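Local atomic coordinates of subdomain of Desmoplakin Carboxy-Terminal domain (DPCT) (Homo sapiens, PDB entry 1LM5), a protein that probably links desmosomes to the cytoskeleton by binding intermediate filaments through its plakin repeats. Residues R41-E44 with A45-C48. Residues are numbered along the deposited sequence; the frame is centred on the assembly and turned at random.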
ATOM      1  N   ARG B  41      -1.171   5.165  21.290  1.00 16.25           N
ATOM      2  CA  ARG B  41      -0.100   4.689  20.445  1.00 16.83           C
ATOM      3  C   ARG B  41      -0.545   3.584  19.533  1.00 15.01           C
ATOM      4  O   ARG B  41      -0.090   3.515  18.405  1.00 14.99           O
ATOM      5  CB  ARG B  41       1.086   4.289  21.303  1.00 19.70           C
ATOM      6  CG  ARG B  41       1.722   5.544  21.833  1.00 21.92           C
ATOM      7  CD  ARG B  41       2.732   5.334  22.906  1.00 22.01           C
ATOM      8  NE  ARG B  41       3.185   6.654  23.319  1.00 23.99           N
ATOM      9  CZ  ARG B  41       4.101   6.878  24.250  1.00 26.91           C
ATOM     10  NH1 ARG B  41       4.677   5.861  24.881  1.00 23.30           N
ATOM     11  NH2 ARG B  41       4.445   8.128  24.534  1.00 24.96           N
ATOM     12  N   LEU B  42      -1.453   2.730  19.994  1.00 14.78           N
ATOM     13  CA  LEU B  42      -1.929   1.677  19.107  1.00 13.64           C
ATOM     14  C   LEU B  42      -2.687   2.360  17.981  1.00 13.00           C
ATOM     15  O   LEU B  42      -2.628   1.920  16.838  1.00 12.04           O
ATOM     16  CB  LEU B  42      -2.856   0.711  19.833  1.00 11.52           C
ATOM     17  CG  LEU B  42      -2.118  -0.132  20.869  1.00 14.86           C
ATOM     18  CD1 LEU B  42      -3.119  -0.987  21.611  1.00 17.82           C
ATOM     19  CD2 LEU B  42      -1.059  -0.976  20.192  1.00 14.95           C
ATOM     20  N   LEU B  43      -3.401   3.435  18.318  1.00 13.12           N
ATOM     21  CA  LEU B  43      -4.163   4.184  17.317  1.00 13.95           C
ATOM     22  C   LEU B  43      -3.194   4.932  16.404  1.00 14.83           C
ATOM     23  O   LEU B  43      -3.447   5.070  15.215  1.00 13.34           O
ATOM     24  CB  LEU B  43      -5.107   5.199  17.975  1.00 17.27           C
ATOM     25  CG  LEU B  43      -6.576   4.900  18.304  1.00 21.43           C
ATOM     26  CD1 LEU B  43      -7.024   3.603  17.668  1.00 17.98           C
ATOM     27  CD2 LEU B  43      -6.776   4.910  19.789  1.00 22.26           C
ATOM     28  N   GLU B  44      -2.093   5.428  16.956  1.00 14.19           N
ATOM     29  CA  GLU B  44      -1.126   6.131  16.116  1.00 16.13           C
ATOM     30  C   GLU B  44      -0.591   5.158  15.090  1.00 15.34           C
ATOM     31  O   GLU B  44      -0.453   5.490  13.924  1.00 14.38           O
ATOM     32  CB  GLU B  44       0.039   6.666  16.946  1.00 17.28           C
ATOM     33  CG  GLU B  44      -0.349   7.766  17.902  1.00 17.35           C
ATOM     34  CD  GLU B  44       0.804   8.183  18.776  1.00 20.48           C
ATOM     35  OE1 GLU B  44       1.698   7.344  19.015  1.00 19.94           O
ATOM     36  OE2 GLU B  44       0.803   9.340  19.236  1.00 22.44           O
ATOM     37  N   ALA B  45      -0.298   3.946  15.537  1.00 16.06           N
ATOM     38  CA  ALA B  45       0.228   2.930  14.642  1.00 15.47           C
ATOM     39  C   ALA B  45      -0.722   2.749  13.462  1.00 15.82           C
ATOM     40  O   ALA B  45      -0.288   2.478  12.347  1.00 15.49           O
ATOM     41  CB  ALA B  45       0.408   1.617  15.384  1.00 12.26           C
ATOM     42  N   GLN B  46      -2.015   2.918  13.709  1.00 14.35           N
ATOM     43  CA  GLN B  46      -2.989   2.765  12.646  1.00 14.96           C
ATOM     44  C   GLN B  46      -3.009   4.020  11.804  1.00 14.45           C
ATOM     45  O   GLN B  46      -2.919   3.958  10.590  1.00 13.43           O
ATOM     46  CB  GLN B  46      -4.373   2.515  13.230  1.00 15.19           C
ATOM     47  CG  GLN B  46      -4.426   1.308  14.125  1.00 13.97           C
ATOM     48  CD  GLN B  46      -5.816   1.074  14.634  1.00 14.17           C
ATOM     49  OE1 GLN B  46      -6.659   1.953  14.540  1.00 16.61           O
ATOM     50  NE2 GLN B  46      -6.068  -0.112  15.183  1.00 15.80           N
ATOM     51  N   ALA B  47      -3.109   5.167  12.467  1.00 15.97           N
ATOM     52  CA  ALA B  47      -3.151   6.427  11.744  1.00 15.62           C
ATOM     53  C   ALA B  47      -1.948   6.610  10.828  1.00 15.77           C
ATOM     54  O   ALA B  47      -2.099   6.994   9.668  1.00 16.87           O
ATOM     55  CB  ALA B  47      -3.230   7.596  12.729  1.00 16.23           C
ATOM     56  N   CYS B  48      -0.749   6.334  11.326  1.00 15.92           N
ATOM     57  CA  CYS B  48       0.427   6.550  10.490  1.00 15.72           C
ATOM     58  C   CYS B  48       0.640   5.481   9.427  1.00 16.35           C
ATOM     59  O   CYS B  48       1.564   5.582   8.629  1.00 16.07           O
ATOM     60  CB  CYS B  48       1.678   6.691  11.346  1.00 17.64           C
ATOM     61  SG  CYS B  48       2.274   5.151  12.000  1.00 16.74           S
TER
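Q46 lies one turn beyond L42 and L43 and makes its contact mostly with the stem of its side chain. CB rests 3.4 Å from L43 O, and CG sits 3.3 Å from L42 O, placed there because it stands anti to its own carbonyl carbon (chi1 -58°). The chain then runs extended, CD lying 4.0 Å from L42 O, and the side chains of L43 and Q46 cross at a slant, L43 CD1 meeting Q46 OE1 in van der Waals contact at 3.6 Å. The amide end finds its polar partners elsewhere: OE1 accepts from the backbone N of I53, and NE2 donates to the carbonyls of I11 and A12, so both ends of this buried group are satisfied.

Main-chain bonding is uneven. A45 N bonds to R41 O at 2.9 Å, whereas Q46 N makes weak bonds to both L42 O and L43 O. The next two are nearly straight: A47 N reaches L43 O with an N-H...O angle of 173°, and C48 N reaches E44 O at 2.7 Å. The carboxylate of E44 finds its partners outside the turn: OE1 in a salt bridge with R117 NE of helix 112-124, OE2 in a hydrogen bond with Q40 NE2.

Such an alpha-helical C-terminal turn, buried near the middle of the chain against helices 74-88 and 112-124, is consistent with the helical part of a plakin repeat.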